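Pterin-4-alpha-carbinolamine dehydratase MoaB2 (PDB 3RFQ) probably acts in molybdenum cofactor biosynthesis, as a MogA/MoaB-family protein likely to bind molybdopterin or a precursor of it. Local coordinates at residues T55-E60 against D165-L170; R142-V147 against V153-G158. All coordinates share one frame; numbering follows the deposited sequence.

Contact 1: T55-E60 against D165-L170. With NA (sodium ion), chain F.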
# COMPACT_ATOMS: atom_id res chain seq x y z
N THR C 55 -6.86 2.93 26.69
CA THR C 55 -7.09 4.16 27.43
C THR C 55 -5.91 5.12 27.25
O THR C 55 -6.12 6.30 26.96
CB THR C 55 -7.31 3.87 28.92
OG1 THR C 55 -8.49 3.07 29.04
CG2 THR C 55 -7.45 5.17 29.74
N GLU C 56 -4.69 4.59 27.43
CA GLU C 56 -3.47 5.34 27.20
C GLU C 56 -3.40 5.94 25.80
O GLU C 56 -3.07 7.11 25.64
CB GLU C 56 -2.24 4.45 27.46
CG GLU C 56 -0.90 5.16 27.21
CD GLU C 56 0.28 4.19 26.94
OE1 GLU C 56 0.15 2.96 27.14
OE2 GLU C 56 1.36 4.66 26.56
N LEU C 57 -3.70 5.12 24.79
CA LEU C 57 -3.65 5.54 23.38
C LEU C 57 -4.76 6.54 23.02
O LEU C 57 -4.50 7.51 22.30
CB LEU C 57 -3.70 4.31 22.45
CG LEU C 57 -2.54 3.31 22.68
CD1 LEU C 57 -2.72 2.01 21.86
CD2 LEU C 57 -1.18 3.92 22.36
N LEU C 58 -5.97 6.33 23.52
CA LEU C 58 -7.04 7.30 23.34
C LEU C 58 -6.67 8.66 23.97
O LEU C 58 -6.82 9.70 23.35
CB LEU C 58 -8.34 6.76 23.95
CG LEU C 58 -9.10 5.71 23.12
CD1 LEU C 58 -10.25 5.18 23.93
CD2 LEU C 58 -9.61 6.31 21.82
N THR C 59 -6.14 8.64 25.19
CA THR C 59 -5.80 9.85 25.90
C THR C 59 -4.70 10.63 25.18
O THR C 59 -4.70 11.86 25.14
CB THR C 59 -5.36 9.51 27.31
OG1 THR C 59 -6.44 8.84 27.98
CG2 THR C 59 -4.93 10.78 28.11
N GLU C 60 -3.75 9.90 24.60
CA GLU C 60 -2.62 10.51 23.89
C GLU C 60 -3.08 11.18 22.58
O GLU C 60 -2.54 12.19 22.17
CB GLU C 60 -1.56 9.42 23.65
CG GLU C 60 -0.33 9.86 22.89
CD GLU C 60 0.62 8.67 22.64
OE1 GLU C 60 1.35 8.31 23.59
OE2 GLU C 60 0.62 8.10 21.52
N ASP C 165 -1.51 -1.16 16.50
CA ASP C 165 -1.49 -0.77 15.10
C ASP C 165 -2.83 -0.16 14.65
O ASP C 165 -2.83 0.83 13.92
CB ASP C 165 -1.05 -1.93 14.20
CG ASP C 165 -0.80 -1.50 12.78
OD1 ASP C 165 0.19 -0.76 12.53
OD2 ASP C 165 -1.58 -1.90 11.88
N GLY C 166 -3.95 -0.75 15.10
CA GLY C 166 -5.28 -0.20 14.85
C GLY C 166 -5.42 1.24 15.29
O GLY C 166 -5.96 2.06 14.56
N MET C 167 -4.92 1.56 16.48
CA MET C 167 -5.01 2.91 17.02
C MET C 167 -4.13 3.90 16.25
O MET C 167 -4.54 5.03 16.05
CB MET C 167 -4.65 2.95 18.53
CG MET C 167 -5.69 2.31 19.47
SD MET C 167 -7.37 2.99 19.33
CE MET C 167 -7.11 4.71 19.76
N ALA C 168 -2.94 3.47 15.83
CA ALA C 168 -2.05 4.31 15.00
C ALA C 168 -2.77 4.75 13.71
O ALA C 168 -2.68 5.90 13.26
CB ALA C 168 -0.76 3.55 14.65
N THR C 169 -3.48 3.80 13.11
CA THR C 169 -4.25 4.04 11.89
C THR C 169 -5.51 4.88 12.16
O THR C 169 -5.84 5.76 11.37
CB THR C 169 -4.61 2.67 11.21
OG1 THR C 169 -3.39 2.09 10.70
CG2 THR C 169 -5.59 2.83 10.08
N LEU C 170 -6.18 4.61 13.29
CA LEU C 170 -7.40 5.32 13.64
C LEU C 170 -7.18 6.82 13.97
O LEU C 170 -8.02 7.66 13.63
CB LEU C 170 -8.11 4.63 14.82
CG LEU C 170 -9.50 5.21 15.13
CD1 LEU C 170 -10.44 5.08 13.91
CD2 LEU C 170 -10.09 4.53 16.33
NA NA F . 0.97 0.80 10.25
O HOH W 1 -0.75 1.94 11.49
O HOH W 2 -0.01 2.69 8.44
O HOH W 3 2.87 -0.00 11.32
O HOH W 4 1.59 -1.24 8.62
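Met167 of helix 160-180 reaches across to helix 51-60, its CG against Leu57 and its terminal methyl CE against Leu58. The backbones come closest at Leu57 and Met167, whose CA atoms are 7.0 Å apart. Met167 supplies nearly all of segment 165-170's share of the contact. Met167 CG rests 3.8 Å from Leu57 CD1, and the two side chains meet at a slant. Beyond CG the chain folds back twice (chi2 -56°, chi3 -61°), which carries the methyl off Leu57 and over to Leu58, where Met167 CE lies 3.6 Å from Leu58 CD2, roughly at right angles to the leucine. Leu58 reaches this methyl with its end, its CB pointing to one flank, and also packs on Ala33, Val35, Val65, Leu92 and Val94 of three strands. Within segment 55-60, Thr55 O accepts from both Thr59 N and Thr59 OG1 (2.8 Å for the hydroxyl), which approach from opposite faces of the carbonyl plane.

The CB of Asp165 points away from segment 55-60. With CG anti to the backbone N (chi1 -171°), it presents OD1 to a sodium ion at 2.9 Å. Thr169 OG1, one turn on, is 2.8 Å from water 1, which itself binds the sodium at 2.4 Å, so Thr169 belongs to the second shell. Three more waters, Ser129, and Asp165 and Ser129 of the second subunit complete the site. That subunit also pairs Arg164 with the carboxylates of Glu56 and Glu60. The arrangement is characteristic of an alpha/beta domain in which two helices pack side by side on one face of the sheet, here with helix 160-180 also carrying a metal site shared between subunits.

Contact 2: R142-V147 against V153-G158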
# COMPACT_ATOMS: atom_id res chain seq x y z
N ARG C 142 -12.77 -8.98 11.02
CA ARG C 142 -14.11 -8.66 10.49
C ARG C 142 -14.74 -7.46 11.23
O ARG C 142 -15.95 -7.15 11.08
CB ARG C 142 -15.04 -9.87 10.58
CG ARG C 142 -14.53 -11.22 10.03
CD ARG C 142 -15.67 -12.24 9.94
NE ARG C 142 -16.18 -12.52 11.27
CZ ARG C 142 -17.38 -12.18 11.74
NH1 ARG C 142 -18.29 -11.59 10.99
NH2 ARG C 142 -17.69 -12.49 12.99
N GLY C 143 -13.95 -6.79 12.06
CA GLY C 143 -14.46 -5.63 12.80
C GLY C 143 -15.00 -4.55 11.87
O GLY C 143 -14.46 -4.32 10.79
N LEU C 144 -16.10 -3.94 12.30
CA LEU C 144 -16.72 -2.83 11.59
C LEU C 144 -16.32 -1.46 12.11
O LEU C 144 -15.78 -1.32 13.23
CB LEU C 144 -18.23 -2.94 11.75
CG LEU C 144 -18.81 -4.28 11.33
CD1 LEU C 144 -20.32 -4.23 11.51
CD2 LEU C 144 -18.41 -4.68 9.87
N ALA C 145 -16.64 -0.44 11.34
CA ALA C 145 -16.48 0.93 11.80
C ALA C 145 -17.65 1.71 11.21
O ALA C 145 -18.03 1.50 10.06
CB ALA C 145 -15.19 1.52 11.31
N GLY C 146 -18.21 2.61 11.99
CA GLY C 146 -19.32 3.41 11.52
C GLY C 146 -19.95 4.32 12.56
O GLY C 146 -19.45 4.45 13.69
N VAL C 147 -21.05 4.94 12.17
CA VAL C 147 -21.72 5.91 13.02
C VAL C 147 -23.06 5.38 13.49
O VAL C 147 -23.86 4.84 12.71
CB VAL C 147 -21.87 7.27 12.31
CG1 VAL C 147 -22.59 8.25 13.20
CG2 VAL C 147 -20.49 7.85 11.98
N VAL C 153 -18.07 4.31 16.21
CA VAL C 153 -17.75 3.02 16.85
C VAL C 153 -16.79 2.27 15.93
O VAL C 153 -17.05 2.13 14.74
CB VAL C 153 -19.01 2.14 16.98
CG1 VAL C 153 -18.70 0.74 17.59
CG2 VAL C 153 -20.13 2.88 17.75
N VAL C 154 -15.68 1.80 16.48
CA VAL C 154 -14.66 1.07 15.73
C VAL C 154 -14.35 -0.24 16.44
O VAL C 154 -14.10 -0.22 17.64
CB VAL C 154 -13.38 1.95 15.56
CG1 VAL C 154 -12.26 1.19 14.80
CG2 VAL C 154 -13.75 3.28 14.82
N ASN C 155 -14.43 -1.37 15.76
CA ASN C 155 -14.09 -2.66 16.37
C ASN C 155 -12.66 -2.98 16.02
O ASN C 155 -12.31 -3.05 14.84
CB ASN C 155 -14.92 -3.83 15.83
CG ASN C 155 -16.45 -3.63 15.89
OD1 ASN C 155 -17.12 -4.02 14.94
ND2 ASN C 155 -17.00 -3.10 17.00
N LEU C 156 -11.81 -3.19 17.02
CA LEU C 156 -10.46 -3.73 16.75
C LEU C 156 -10.30 -5.20 17.18
O LEU C 156 -10.97 -5.66 18.12
CB LEU C 156 -9.41 -2.88 17.47
CG LEU C 156 -9.39 -1.37 17.22
CD1 LEU C 156 -8.28 -0.71 18.08
CD2 LEU C 156 -9.19 -1.08 15.74
N ALA C 157 -9.41 -5.92 16.50
CA ALA C 157 -9.03 -7.26 16.94
C ALA C 157 -8.37 -7.24 18.32
O ALA C 157 -7.93 -6.18 18.81
CB ALA C 157 -8.11 -7.95 15.90
N GLY C 158 -8.31 -8.41 18.96
CA GLY C 158 -7.86 -8.49 20.35
C GLY C 158 -6.37 -8.54 20.69
O GLY C 158 -5.99 -8.25 21.83
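Asn155 OD1 accepts the backbone N-H of Leu144 at 2.8 Å, the donor tilted 28° from the amide's carbonyl plane. The other end of the same amide is held too, because ND2 bonds to Ser95 and Thr111, and these partners should fix the rotation of the buried group. Having CG beside its own backbone N (chi1 -54°) brings the amide alongside Leu144, whose side chain runs in the same direction. Leu144 O in turn accepts from Asn155 N at 2.9 Å, so this asparagine uses both backbone and side chain to grip one residue. Its CB also lies against Gly143 CA at 3.6 Å.

Further along, Gly146 and Val153 form an antiparallel hydrogen-bonded pair: Gly146 N gives to Val153 O at 3.0 Å, and Val153 N to Gly146 O at 2.9 Å. Between this pair and the Leu144-Asn155 bonds, Ala145 and Val154 make a non-hydrogen-bonded pair whose side chains face helices 120-132 and 160-180, with Ala145 CB 4.2 Å from Val154 CG2. On the other side of the sheet, Val153 packs against helix 107-114. This is an antiparallel beta hairpin, joined through strand 151-156 to the parallel strands of the mixed sheet of the probable molybdopterin-binding domain.

Both contacts are buried, but contact 2 lies deeper, its centre about 5 Å from the centre of the chain, against about 10 Å for that of contact 1. Strand 151-156 leads along the chain into helix 160-180, and the two contacts meet where that helix packs on strand 151-156: Leu170 CD1 is 3.9 Å from Val154 CG2, and Met167 SD is 4.0 Å from Leu156 CD1. Contact 2 is mainly polar, built from backbone pairing and one asparagine amide within the sheet. Contact 1 joins two helices through apolar side chains alone, while Asp165 binds the sodium ion, and Glu56 and Glu60 form salt bridges with the second subunit.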